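Local coordinates for NAD nucleotidase (Haemophilus influenzae, PDB 3ZTV), which hydrolyses NAD in the periplasm, yielding adenosine and nicotinamide riboside through combined pyrophosphatase and 5'-nucleotidase activities, probably with zinc as cofactor, at residues A[20-25]-A[265-270]; A[26-31]-A[41-46]; A[65-70]-A[96-101]; A[225-230]-A[261-266]. All blocks are in the same frame, centred on the assembly; numbering follows the deposited sequence.

In the fold
Contacts 1, 3 and 4 surround the two-zinc centre of the metallophosphoesterase domain; contact 2 lies farther out. Along the chain, contacts 2 and 3 are nested inside the loop closed by contact 1, while contact 4 follows them and ends on the same stretch as contact 1, sharing W265 and A266. Contact 3 joins two strands of the seven-strand sheet and contact 4 lies at strand ends of the six-strand sheet, so both sheets build the metal site. The centre of contact 1 is about 9 Å from that of contact 2, 10 Å from contact 4 and 12 Å from contact 3. The hairpin of contact 2 packs against the loops of contact 1.

Contact 1: A[20-25]-A[265-270]; sequences DHHSYL and WAYSAV. With ZN (zinc ion), chain C.
The ring of Y24 lies almost parallel to that of Y267 in an offset stack, with centroids 4.2 Å apart and planes 12° from each other. Y24 CE1 sits above the centre of the Y267 ring, while Y267 CB is placed over the Y24 face. The torsion about CA-CB of Y24, with CG opposite its carbonyl carbon (chi1 -83°), lays the ring across its partner. H22 approaches Y267 differently: the imidazole comes to the tyrosine's edge, CD2 lying 3.6 Å from Y267 CE1, with the two planes 84° apart. Behind the rings the backbones are joined by a nearly straight bond of 2.9 Å from Y267 N to D20 O, the donor standing above the carbonyl plane. S268 OG lies 2.8 Å from Y24 O and accepts from G45 N of the neighbouring hairpin. A266 CB completes the packing, 3.9 Å from D20 CB. Beyond this cluster, D20 OD1 and H22 NE2 bind the zinc ion at 2.0 Å and 2.1 Å, and D70 and a water are further ligands. Second-shell bonds from D226 N to D20 OD2, and between H22 ND1 and T73 O, hold the carboxylate and imidazole in position. The aromatic wall thus backs the D-x-H loop that supplies two ligands to the dinuclear metal centre of the calcineurin-like phosphoesterases.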
loop_
_atom_site.group_PDB
_atom_site.type_symbol
_atom_site.label_atom_id
_atom_site.label_comp_id
_atom_site.label_asym_id
_atom_site.label_seq_id
_atom_site.Cartn_x
_atom_site.Cartn_y
_atom_site.Cartn_z
ATOM N N ASP A 20 -6.983 17.542 -18.310
ATOM C CA ASP A 20 -8.023 18.239 -17.553
ATOM C C ASP A 20 -8.800 19.244 -18.407
ATOM O O ASP A 20 -9.085 20.376 -17.989
ATOM C CB ASP A 20 -7.429 18.924 -16.320
ATOM C CG ASP A 20 -6.906 17.925 -15.303
ATOM O OD1 ASP A 20 -7.699 17.434 -14.459
ATOM O OD2 ASP A 20 -5.699 17.609 -15.344
ATOM N N HIS A 21 -9.147 18.842 -19.617
ATOM C CA HIS A 21 -9.956 19.749 -20.431
ATOM C C HIS A 21 -11.396 19.921 -19.920
ATOM O O HIS A 21 -12.016 20.950 -20.192
ATOM C CB HIS A 21 -9.853 19.473 -21.955
ATOM C CG HIS A 21 -10.812 18.459 -22.501
ATOM N ND1 HIS A 21 -10.478 17.128 -22.669
ATOM C CD2 HIS A 21 -12.060 18.602 -23.015
ATOM C CE1 HIS A 21 -11.496 16.490 -23.219
ATOM N NE2 HIS A 21 -12.463 17.364 -23.447
ATOM N N HIS A 22 -11.889 18.955 -19.151
ATOM C CA HIS A 22 -13.164 19.114 -18.426
ATOM C C HIS A 22 -14.307 19.616 -19.322
ATOM O O HIS A 22 -15.060 20.519 -18.948
ATOM C CB HIS A 22 -12.971 20.043 -17.230
ATOM C CG HIS A 22 -12.324 19.383 -16.046
ATOM N ND1 HIS A 22 -13.001 18.540 -15.192
ATOM C CD2 HIS A 22 -11.066 19.483 -15.550
ATOM C CE1 HIS A 22 -12.181 18.121 -14.241
ATOM N NE2 HIS A 22 -11.002 18.696 -14.425
ATOM N N SER A 23 -14.391 19.053 -20.519
ATOM C CA SER A 23 -15.480 19.364 -21.440
ATOM C C SER A 23 -15.501 20.809 -21.934
ATOM O O SER A 23 -16.541 21.284 -22.419
ATOM C CB SER A 23 -16.840 18.960 -20.838
ATOM O OG SER A 23 -16.878 17.568 -20.568
ATOM N N TYR A 24 -14.360 21.502 -21.839
ATOM C CA TYR A 24 -14.245 22.861 -22.378
ATOM C C TYR A 24 -13.968 22.795 -23.876
ATOM O O TYR A 24 -12.816 22.916 -24.325
ATOM C CB TYR A 24 -13.155 23.667 -21.663
ATOM C CG TYR A 24 -13.629 24.285 -20.374
ATOM C CD1 TYR A 24 -13.887 23.504 -19.253
ATOM C CD2 TYR A 24 -13.839 25.658 -20.278
ATOM C CE1 TYR A 24 -14.331 24.070 -18.069
ATOM C CE2 TYR A 24 -14.284 26.236 -19.099
ATOM C CZ TYR A 24 -14.524 25.434 -17.997
ATOM O OH TYR A 24 -14.963 26.022 -16.833
ATOM N N LEU A 25 -15.022 22.605 -24.658
ATOM C CA LEU A 25 -14.855 22.529 -26.104
ATOM C C LEU A 25 -14.640 23.902 -26.733
ATOM O O LEU A 25 -13.965 24.025 -27.757
ATOM C CB LEU A 25 -16.057 21.842 -26.759
ATOM C CG LEU A 25 -15.947 20.324 -26.934
ATOM C CD1 LEU A 25 -15.633 19.614 -25.625
ATOM C CD2 LEU A 25 -17.214 19.764 -27.564
ATOM N N TRP A 265 -1.586 22.938 -17.454
ATOM C CA TRP A 265 -2.663 23.815 -16.978
ATOM C C TRP A 265 -3.992 23.044 -16.981
ATOM O O TRP A 265 -4.048 21.941 -16.426
ATOM C CB TRP A 265 -2.708 25.116 -17.800
ATOM C CG TRP A 265 -3.250 26.318 -17.059
ATOM C CD1 TRP A 265 -3.632 26.377 -15.750
ATOM C CD2 TRP A 265 -3.440 27.637 -17.592
ATOM N NE1 TRP A 265 -4.059 27.651 -15.439
ATOM C CE2 TRP A 265 -3.948 28.442 -16.552
ATOM C CE3 TRP A 265 -3.224 28.215 -18.849
ATOM C CZ2 TRP A 265 -4.259 29.795 -16.735
ATOM C CZ3 TRP A 265 -3.529 29.548 -19.029
ATOM C CH2 TRP A 265 -4.051 30.324 -17.980
ATOM N N ALA A 266 -5.054 23.590 -17.577
ATOM C CA ALA A 266 -6.337 22.896 -17.674
ATOM C C ALA A 266 -7.239 23.593 -18.686
ATOM O O ALA A 266 -6.862 24.612 -19.273
ATOM C CB ALA A 266 -7.019 22.835 -16.304
ATOM N N TYR A 267 -8.430 23.024 -18.881
ATOM C CA TYR A 267 -9.532 23.666 -19.622
ATOM C C TYR A 267 -9.156 24.042 -21.060
ATOM O O TYR A 267 -9.471 25.143 -21.539
ATOM C CB TYR A 267 -10.093 24.881 -18.862
ATOM C CG TYR A 267 -10.647 24.592 -17.477
ATOM C CD1 TYR A 267 -10.921 23.294 -17.056
ATOM C CD2 TYR A 267 -10.911 25.629 -16.593
ATOM C CE1 TYR A 267 -11.426 23.038 -15.780
ATOM C CE2 TYR A 267 -11.429 25.386 -15.328
ATOM C CZ TYR A 267 -11.681 24.084 -14.928
ATOM O OH TYR A 267 -12.185 23.823 -13.668
ATOM N N SER A 268 -8.500 23.104 -21.740
ATOM C CA SER A 268 -8.062 23.219 -23.136
ATOM C C SER A 268 -7.183 24.439 -23.446
ATOM O O SER A 268 -7.128 24.873 -24.588
ATOM C CB SER A 268 -9.233 23.061 -24.139
ATOM O OG SER A 268 -10.254 24.028 -23.965
ATOM N N ALA A 269 -6.441 24.937 -22.454
ATOM C CA ALA A 269 -5.700 26.195 -22.631
ATOM C C ALA A 269 -4.286 26.037 -23.173
ATOM O O ALA A 269 -3.755 26.993 -23.753
ATOM C CB ALA A 269 -5.651 26.967 -21.321
ATOM N N VAL A 270 -3.694 24.852 -22.995
ATOM C CA VAL A 270 -2.263 24.663 -23.259
ATOM C C VAL A 270 -1.995 23.356 -23.969
ATOM O O VAL A 270 -2.599 22.325 -23.639
ATOM C CB VAL A 270 -1.443 24.686 -21.925
ATOM C CG1 VAL A 270 -0.031 24.086 -22.095
ATOM C CG2 VAL A 270 -1.358 26.106 -21.388
HETATM ZN ZN ZN C . -9.265 18.076 -13.395
HETATM O O HOH W 1 -8.877 17.317 -11.515
#

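Contact 2: A[26-31]-A[41-46]; sequences EPHETR and VDIGGF
V41 pairs with T30 through two backbone bonds, V41 N to T30 O at 3.0 Å and T30 N to V41 O at 2.9 Å, and their CG2 methyls lie side by side at 3.7 Å. At D42 the side chain turns to the other face of the hairpin, where it stands next to E29 in a non-hydrogen-bonded pair, its OD1 pointing back to E29 CA. K299 forms salt bridges with both acids. I43 returns to the face of T30 and V41 and exchanges backbone bonds with H28. Its CG1, set between its own backbone N and carbonyl carbon (chi1 51°), lies over one face of the H28 ring, and CD1 continues to T30 CG2, also at 3.7 Å. G44 leaves the strand with positive phi, its carbonyl O 3.6 Å from P27 CG. G45 then brings its CA to 3.5 Å from E26 C and serves as N-cap of helix 46-59. A water spans this end, 2.8 Å from E26 O, 2.7 Å from H28 ND1 and more weakly bound to G45 N, which also donates to S268 OG. The hairpin therefore separates its chemistry by face: K299 probably offsets the mutual repulsion of D42 and E29 on one, while on the other methyl groups pack together and an imidazole lies flat against aliphatic carbon, its ring nitrogen hydrogen-bonded to the water.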
loop_
_atom_site.group_PDB
_atom_site.type_symbol
_atom_site.label_atom_id
_atom_site.label_comp_id
_atom_site.label_asym_id
_atom_site.label_seq_id
_atom_site.Cartn_x
_atom_site.Cartn_y
_atom_site.Cartn_z
ATOM N N GLU A 26 -15.213 24.934 -26.121
ATOM C CA GLU A 26 -15.085 26.297 -26.627
ATOM C C GLU A 26 -14.008 27.022 -25.837
ATOM O O GLU A 26 -13.638 26.585 -24.754
ATOM C CB GLU A 26 -16.418 27.046 -26.487
ATOM C CG GLU A 26 -17.558 26.494 -27.339
ATOM C CD GLU A 26 -18.803 27.369 -27.290
ATOM O OE1 GLU A 26 -18.685 28.592 -27.526
ATOM O OE2 GLU A 26 -19.900 26.843 -27.020
ATOM N N PRO A 27 -13.512 28.147 -26.375
ATOM C CA PRO A 27 -12.583 29.003 -25.629
ATOM C C PRO A 27 -13.242 29.550 -24.364
ATOM O O PRO A 27 -14.476 29.493 -24.235
ATOM C CB PRO A 27 -12.294 30.151 -26.613
ATOM C CG PRO A 27 -12.584 29.573 -27.959
ATOM C CD PRO A 27 -13.770 28.673 -27.729
ATOM N N HIS A 28 -12.442 30.063 -23.435
ATOM C CA HIS A 28 -12.981 30.771 -22.281
ATOM C C HIS A 28 -12.136 32.013 -21.989
ATOM O O HIS A 28 -11.014 32.150 -22.477
ATOM C CB HIS A 28 -13.103 29.849 -21.057
ATOM C CG HIS A 28 -11.789 29.395 -20.504
ATOM N ND1 HIS A 28 -11.054 28.372 -21.067
ATOM C CD2 HIS A 28 -11.084 29.813 -19.426
ATOM C CE1 HIS A 28 -9.948 28.189 -20.368
ATOM N NE2 HIS A 28 -9.942 29.049 -19.367
ATOM N N GLU A 29 -12.678 32.920 -21.189
ATOM C CA GLU A 29 -11.998 34.176 -20.921
ATOM C C GLU A 29 -10.979 34.051 -19.789
ATOM O O GLU A 29 -11.185 33.300 -18.828
ATOM C CB GLU A 29 -13.037 35.241 -20.584
ATOM C CG GLU A 29 -12.505 36.651 -20.475
ATOM C CD GLU A 29 -13.624 37.649 -20.260
ATOM O OE1 GLU A 29 -14.250 38.067 -21.256
ATOM O OE2 GLU A 29 -13.891 37.991 -19.091
ATOM N N THR A 30 -9.869 34.775 -19.916
ATOM C CA THR A 30 -8.919 34.915 -18.824
ATOM C C THR A 30 -8.339 36.332 -18.859
ATOM O O THR A 30 -8.597 37.088 -19.797
ATOM C CB THR A 30 -7.793 33.854 -18.906
ATOM O OG1 THR A 30 -7.138 33.745 -17.636
ATOM C CG2 THR A 30 -6.771 34.232 -19.966
ATOM N N ARG A 31 -7.564 36.693 -17.844
ATOM C CA ARG A 31 -6.949 38.013 -17.810
ATOM C C ARG A 31 -5.432 37.918 -17.759
ATOM O O ARG A 31 -4.876 37.105 -17.012
ATOM C CB ARG A 31 -7.478 38.814 -16.621
ATOM C CG ARG A 31 -8.980 39.017 -16.649
ATOM C CD ARG A 31 -9.419 39.973 -15.562
ATOM N NE ARG A 31 -10.867 39.971 -15.394
ATOM C CZ ARG A 31 -11.518 40.792 -14.578
ATOM N NH1 ARG A 31 -10.845 41.685 -13.866
ATOM N NH2 ARG A 31 -12.838 40.722 -14.480
ATOM N N VAL A 41 -8.836 38.428 -22.442
ATOM C CA VAL A 41 -8.590 37.718 -23.693
ATOM C C VAL A 41 -9.306 36.372 -23.647
ATOM O O VAL A 41 -9.714 35.922 -22.573
ATOM C CB VAL A 41 -7.077 37.478 -23.922
ATOM C CG1 VAL A 41 -6.328 38.803 -23.929
ATOM C CG2 VAL A 41 -6.500 36.527 -22.867
ATOM N N ASP A 42 -9.480 35.748 -24.811
ATOM C CA ASP A 42 -10.000 34.389 -24.883
ATOM C C ASP A 42 -8.860 33.404 -25.105
ATOM O O ASP A 42 -7.953 33.668 -25.906
ATOM C CB ASP A 42 -11.020 34.257 -26.013
ATOM C CG ASP A 42 -12.294 35.033 -25.736
ATOM O OD1 ASP A 42 -12.726 35.057 -24.566
ATOM O OD2 ASP A 42 -12.840 35.637 -26.681
ATOM N N ILE A 43 -8.911 32.278 -24.391
ATOM C CA ILE A 43 -7.926 31.206 -24.539
ATOM C C ILE A 43 -8.600 29.857 -24.718
ATOM O O ILE A 43 -9.754 29.657 -24.338
ATOM C CB ILE A 43 -6.975 31.104 -23.322
ATOM C CG1 ILE A 43 -7.755 31.042 -22.004
ATOM C CG2 ILE A 43 -5.990 32.263 -23.306
ATOM C CD1 ILE A 43 -6.910 30.620 -20.802
ATOM N N GLY A 44 -7.875 28.934 -25.335
ATOM C CA GLY A 44 -8.283 27.549 -25.344
ATOM C C GLY A 44 -9.329 27.161 -26.366
ATOM O O GLY A 44 -9.467 27.791 -27.420
ATOM N N GLY A 45 -10.074 26.111 -26.037
ATOM C CA GLY A 45 -11.020 25.510 -26.958
ATOM C C GLY A 45 -10.379 24.362 -27.716
ATOM O O GLY A 45 -9.176 24.387 -28.001
ATOM N N PHE A 46 -11.171 23.347 -28.035
ATOM C CA PHE A 46 -10.615 22.156 -28.662
ATOM C C PHE A 46 -10.242 22.331 -30.130
ATOM O O PHE A 46 -9.432 21.565 -30.643
ATOM C CB PHE A 46 -11.509 20.926 -28.460
ATOM C CG PHE A 46 -10.765 19.741 -27.902
ATOM C CD1 PHE A 46 -10.063 18.887 -28.743
ATOM C CD2 PHE A 46 -10.754 19.491 -26.537
ATOM C CE1 PHE A 46 -9.372 17.806 -28.238
ATOM C CE2 PHE A 46 -10.053 18.403 -26.027
ATOM C CZ PHE A 46 -9.369 17.561 -26.882
HETATM O O HOH W 2 -11.381 26.629 -23.126
#

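Contact 3: A[65-70]-A[96-101]; sequences VLHAGD and HYFTLG. With ZN (zinc ion), chain C; ZN (zinc ion), chain B.
D70 meets G101 just beyond two adjacent parallel strands of the metallophosphoesterase alpha/beta sandwich, with D70 OD1 3.6 Å from G101 CA. The other carboxylate oxygen, D70 OD2, bridges the metal centre: it lies 2.1 Å from the zinc ion of chain B and 2.4 Å from that of chain C, and a water also bridges the pair. Around this first shell, H103 N donates to D70 OD1, and E104 OE1 accepts from both D70 N and G101 N, so the G-N-H-E loop fixes the aspartate and its own start with one acid. Further back, G69 CA is 3.1 Å from T99 O, a close backbone passage just beyond the strand ends. Strands 63-67 and 97-99, joined by a beta-alpha-beta crossover through helices 76-79 and 84-93, carry these loops. Their parallel ladder includes H67 N to Y97 O at 3.0 Å and T99 N to H67 O at 3.1 Å. On one face L66 CD2 reaches the edge of the Y97 ring. On the other, H67 and F98 point the same way, and the edge of F98 turns toward the imidazole face, planes 80° apart, in a T-shaped pair. H67 is fixed at both nitrogens: NE2 is bonded to H21 ND1, while ND1 accepts G69 N at 3.1 Å, the donor lying in the ring plane.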
loop_
_atom_site.group_PDB
_atom_site.type_symbol
_atom_site.label_atom_id
_atom_site.label_comp_id
_atom_site.label_asym_id
_atom_site.label_seq_id
_atom_site.Cartn_x
_atom_site.Cartn_y
_atom_site.Cartn_z
ATOM N N VAL A 65 1.462 11.755 -28.584
ATOM C CA VAL A 65 0.394 12.703 -28.296
ATOM C C VAL A 65 -0.489 12.152 -27.184
ATOM O O VAL A 65 -1.090 11.091 -27.339
ATOM C CB VAL A 65 -0.408 13.010 -29.574
ATOM C CG1 VAL A 65 -1.471 14.057 -29.306
ATOM C CG2 VAL A 65 0.536 13.484 -30.681
ATOM N N LEU A 66 -0.550 12.870 -26.060
ATOM C CA LEU A 66 -1.101 12.318 -24.815
ATOM C C LEU A 66 -2.155 13.199 -24.158
ATOM O O LEU A 66 -2.084 14.438 -24.212
ATOM C CB LEU A 66 0.024 12.104 -23.800
ATOM C CG LEU A 66 1.239 11.301 -24.269
ATOM C CD1 LEU A 66 2.339 11.372 -23.214
ATOM C CD2 LEU A 66 0.877 9.858 -24.593
ATOM N N HIS A 67 -3.114 12.542 -23.506
ATOM C CA HIS A 67 -4.133 13.220 -22.702
ATOM C C HIS A 67 -4.099 12.639 -21.282
ATOM O O HIS A 67 -4.331 11.440 -21.089
ATOM C CB HIS A 67 -5.511 13.024 -23.326
ATOM C CG HIS A 67 -6.580 13.882 -22.720
ATOM N ND1 HIS A 67 -6.841 13.930 -21.363
ATOM C CD2 HIS A 67 -7.461 14.726 -23.304
ATOM C CE1 HIS A 67 -7.829 14.783 -21.143
ATOM N NE2 HIS A 67 -8.233 15.268 -22.305
ATOM N N ALA A 68 -3.753 13.459 -20.291
ATOM C CA ALA A 68 -3.552 12.958 -18.931
ATOM C C ALA A 68 -4.795 12.910 -18.018
ATOM O O ALA A 68 -4.648 12.907 -16.786
ATOM C CB ALA A 68 -2.413 13.712 -18.245
ATOM N N GLY A 69 -5.994 12.858 -18.603
ATOM C CA GLY A 69 -7.207 12.584 -17.837
ATOM C C GLY A 69 -8.112 13.763 -17.517
ATOM O O GLY A 69 -7.779 14.928 -17.787
ATOM N N ASP A 70 -9.290 13.452 -16.973
ATOM C CA ASP A 70 -10.388 14.417 -16.798
ATOM C C ASP A 70 -10.743 15.097 -18.129
ATOM O O ASP A 70 -10.738 16.339 -18.271
ATOM C CB ASP A 70 -10.074 15.474 -15.742
ATOM C CG ASP A 70 -10.280 14.991 -14.308
ATOM O OD1 ASP A 70 -10.725 13.840 -14.072
ATOM O OD2 ASP A 70 -9.985 15.810 -13.412
ATOM N N HIS A 96 -2.463 9.459 -29.075
ATOM C CA HIS A 96 -1.988 8.083 -28.958
ATOM C C HIS A 96 -2.519 7.373 -27.711
ATOM O O HIS A 96 -2.807 6.173 -27.747
ATOM C CB HIS A 96 -0.461 8.031 -28.931
ATOM C CG HIS A 96 0.187 8.504 -30.191
ATOM N ND1 HIS A 96 0.108 7.825 -31.389
ATOM C CD2 HIS A 96 0.948 9.596 -30.429
ATOM C CE1 HIS A 96 0.784 8.491 -32.312
ATOM N NE2 HIS A 96 1.315 9.560 -31.750
ATOM N N TYR A 97 -2.607 8.106 -26.598
ATOM C CA TYR A 97 -3.058 7.532 -25.325
ATOM C C TYR A 97 -3.799 8.534 -24.465
ATOM O O TYR A 97 -3.485 9.727 -24.481
ATOM C CB TYR A 97 -1.882 6.976 -24.503
ATOM C CG TYR A 97 -1.025 5.973 -25.253
ATOM C CD1 TYR A 97 -1.416 4.644 -25.372
ATOM C CD2 TYR A 97 0.180 6.351 -25.841
ATOM C CE1 TYR A 97 -0.643 3.732 -26.067
ATOM C CE2 TYR A 97 0.957 5.439 -26.535
ATOM C CZ TYR A 97 0.547 4.137 -26.639
ATOM O OH TYR A 97 1.334 3.247 -27.329
ATOM N N PHE A 98 -4.769 8.020 -23.711
ATOM C CA PHE A 98 -5.558 8.760 -22.731
ATOM C C PHE A 98 -5.484 7.954 -21.441
ATOM O O PHE A 98 -5.590 6.720 -21.478
ATOM C CB PHE A 98 -7.006 8.802 -23.226
ATOM C CG PHE A 98 -8.027 9.318 -22.226
ATOM C CD1 PHE A 98 -7.975 10.607 -21.724
ATOM C CD2 PHE A 98 -9.096 8.507 -21.856
ATOM C CE1 PHE A 98 -8.943 11.064 -20.832
ATOM C CE2 PHE A 98 -10.060 8.964 -20.985
ATOM C CZ PHE A 98 -9.996 10.240 -20.479
ATOM N N THR A 99 -5.293 8.618 -20.304
ATOM C CA THR A 99 -5.390 7.924 -19.017
ATOM C C THR A 99 -6.637 8.402 -18.260
ATOM O O THR A 99 -7.080 9.538 -18.421
ATOM C CB THR A 99 -4.093 8.055 -18.155
ATOM O OG1 THR A 99 -4.028 6.967 -17.223
ATOM C CG2 THR A 99 -4.063 9.369 -17.405
ATOM N N LEU A 100 -7.201 7.515 -17.452
ATOM C CA LEU A 100 -8.357 7.882 -16.637
ATOM C C LEU A 100 -8.012 8.878 -15.539
ATOM O O LEU A 100 -7.003 8.721 -14.846
ATOM C CB LEU A 100 -8.984 6.628 -16.008
ATOM C CG LEU A 100 -9.416 5.510 -16.952
ATOM C CD1 LEU A 100 -9.875 4.310 -16.139
ATOM C CD2 LEU A 100 -10.521 6.011 -17.880
ATOM N N GLY A 101 -8.852 9.899 -15.398
ATOM C CA GLY A 101 -8.789 10.786 -14.257
ATOM C C GLY A 101 -9.806 10.417 -13.193
ATOM O O GLY A 101 -10.345 9.287 -13.179
HETATM ZN ZN ZN C . -9.265 18.076 -13.395
HETATM ZN ZN ZN B . -8.652 15.342 -11.788
HETATM O O HOH W 1 -8.877 17.317 -11.515
#

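Contact 4: A[225-230]-A[261-266]; sequences GDSHYL and VMEGWA. With ZN (zinc ion), chain B.
E263 OE1 is gripped by S227 OG at 2.5 Å and by Y229 N at 3.0 Å, which reach it from opposite faces of the carboxylate plane, the hydroxyl on the syn side. This is the end of the six-strand sheet of the metallophosphoesterase sandwich, where the G-D-S-H loop leaves strand 221-224 beside strand 258-263. E263 OE2 takes H228 N at 2.9 Å from above the same plane. The glutamate reaches in fully extended, CG opposite its backbone N (chi1 -166°), and so ties down three successive residues of the loop. D226, just before S227, binds a zinc ion through OD1 at 2.1 Å, and its OD2 forms a salt bridge with K163; E263 thus probably helps to position the loop that carries this zinc ligand. Farther along, W265 N donates to Y229 O, and A266 CB sits over one face of the H228 ring. L230 CB in turn rests over the five-membered ring of W265, 3.8 Å from its centroid. At the edge of that indole, near its plane, H228 O lies 3.2 Å from W265 CD1.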
loop_
_atom_site.group_PDB
_atom_site.type_symbol
_atom_site.label_atom_id
_atom_site.label_comp_id
_atom_site.label_asym_id
_atom_site.label_seq_id
_atom_site.Cartn_x
_atom_site.Cartn_y
_atom_site.Cartn_z
ATOM N N GLY A 225 -1.693 15.029 -14.796
ATOM C CA GLY A 225 -2.995 15.658 -14.669
ATOM C C GLY A 225 -3.464 15.694 -13.231
ATOM O O GLY A 225 -2.830 15.113 -12.344
ATOM N N ASP A 226 -4.579 16.394 -13.033
ATOM C CA ASP A 226 -5.354 16.520 -11.782
ATOM C C ASP A 226 -5.194 17.818 -11.017
ATOM O O ASP A 226 -6.171 18.303 -10.438
ATOM C CB ASP A 226 -5.222 15.332 -10.813
ATOM C CG ASP A 226 -6.275 15.376 -9.697
ATOM O OD1 ASP A 226 -7.485 15.287 -9.983
ATOM O OD2 ASP A 226 -5.909 15.510 -8.505
ATOM N N SER A 227 -3.977 18.352 -10.976
ATOM C CA SER A 227 -3.703 19.564 -10.207
ATOM C C SER A 227 -4.019 20.871 -10.950
ATOM O O SER A 227 -4.166 21.915 -10.313
ATOM C CB SER A 227 -2.249 19.564 -9.696
ATOM O OG SER A 227 -1.333 18.944 -10.608
ATOM N N HIS A 228 -4.145 20.815 -12.278
ATOM C CA HIS A 228 -4.509 21.994 -13.079
ATOM C C HIS A 228 -3.418 23.098 -13.027
ATOM O O HIS A 228 -3.697 24.278 -13.293
ATOM C CB HIS A 228 -5.839 22.605 -12.598
ATOM C CG HIS A 228 -7.088 21.809 -12.894
ATOM N ND1 HIS A 228 -7.149 20.439 -13.054
ATOM C CD2 HIS A 228 -8.363 22.248 -13.005
ATOM C CE1 HIS A 228 -8.409 20.085 -13.267
ATOM N NE2 HIS A 228 -9.160 21.166 -13.252
ATOM N N TYR A 229 -2.182 22.740 -12.696
ATOM C CA TYR A 229 -1.106 23.734 -12.601
ATOM C C TYR A 229 -0.564 24.140 -13.959
ATOM O O TYR A 229 -0.265 23.283 -14.811
ATOM C CB TYR A 229 0.070 23.191 -11.790
ATOM C CG TYR A 229 -0.171 22.974 -10.315
ATOM C CD1 TYR A 229 -1.256 23.541 -9.655
ATOM C CD2 TYR A 229 0.712 22.197 -9.572
ATOM C CE1 TYR A 229 -1.447 23.333 -8.290
ATOM C CE2 TYR A 229 0.534 21.994 -8.217
ATOM C CZ TYR A 229 -0.549 22.553 -7.583
ATOM O OH TYR A 229 -0.730 22.336 -6.232
ATOM N N LEU A 230 -0.407 25.454 -14.145
ATOM C CA LEU A 230 0.350 25.973 -15.284
ATOM C C LEU A 230 1.847 25.815 -14.988
ATOM O O LEU A 230 2.376 26.439 -14.059
ATOM C CB LEU A 230 0.014 27.451 -15.553
ATOM C CG LEU A 230 0.795 28.133 -16.683
ATOM C CD1 LEU A 230 0.601 27.459 -18.036
ATOM C CD2 LEU A 230 0.439 29.619 -16.776
ATOM N N VAL A 261 8.971 16.014 -14.850
ATOM C CA VAL A 261 7.548 16.045 -14.497
ATOM C C VAL A 261 6.934 17.328 -15.042
ATOM O O VAL A 261 7.495 18.417 -14.867
ATOM C CB VAL A 261 7.381 16.051 -12.958
ATOM C CG1 VAL A 261 5.906 16.138 -12.559
ATOM C CG2 VAL A 261 8.062 14.835 -12.326
ATOM N N MET A 262 5.781 17.236 -15.696
ATOM C CA MET A 262 5.135 18.451 -16.186
ATOM C C MET A 262 3.636 18.269 -16.390
ATOM O O MET A 262 3.175 17.174 -16.707
ATOM C CB MET A 262 5.791 18.965 -17.476
ATOM C CG MET A 262 5.506 18.161 -18.724
ATOM S SD MET A 262 6.299 16.543 -18.789
ATOM C CE MET A 262 6.026 16.162 -20.522
ATOM N N GLU A 263 2.893 19.366 -16.210
ATOM C CA GLU A 263 1.450 19.435 -16.447
ATOM C C GLU A 263 1.193 20.543 -17.474
ATOM O O GLU A 263 2.095 21.357 -17.766
ATOM C CB GLU A 263 0.719 19.735 -15.135
ATOM C CG GLU A 263 -0.782 19.513 -15.162
ATOM C CD GLU A 263 -1.407 19.486 -13.783
ATOM O OE1 GLU A 263 -0.842 20.054 -12.832
ATOM O OE2 GLU A 263 -2.486 18.884 -13.636
ATOM N N GLY A 264 -0.031 20.575 -18.010
ATOM C CA GLY A 264 -0.420 21.528 -19.041
ATOM C C GLY A 264 -1.625 22.378 -18.659
ATOM O O GLY A 264 -2.568 22.549 -19.443
ATOM N N TRP A 265 -1.586 22.938 -17.454
ATOM C CA TRP A 265 -2.663 23.815 -16.978
ATOM C C TRP A 265 -3.992 23.044 -16.981
ATOM O O TRP A 265 -4.048 21.941 -16.426
ATOM C CB TRP A 265 -2.708 25.116 -17.800
ATOM C CG TRP A 265 -3.250 26.318 -17.059
ATOM C CD1 TRP A 265 -3.632 26.377 -15.750
ATOM C CD2 TRP A 265 -3.440 27.637 -17.592
ATOM N NE1 TRP A 265 -4.059 27.651 -15.439
ATOM C CE2 TRP A 265 -3.948 28.442 -16.552
ATOM C CE3 TRP A 265 -3.224 28.215 -18.849
ATOM C CZ2 TRP A 265 -4.259 29.795 -16.735
ATOM C CZ3 TRP A 265 -3.529 29.548 -19.029
ATOM C CH2 TRP A 265 -4.051 30.324 -17.980
ATOM N N ALA A 266 -5.054 23.590 -17.577
ATOM C CA ALA A 266 -6.337 22.896 -17.674
ATOM C C ALA A 266 -7.239 23.593 -18.686
ATOM O O ALA A 266 -6.862 24.612 -19.273
ATOM C CB ALA A 266 -7.019 22.835 -16.304
HETATM ZN ZN ZN B . -8.652 15.342 -11.788
HETATM O O HOH W 1 -8.877 17.317 -11.515
#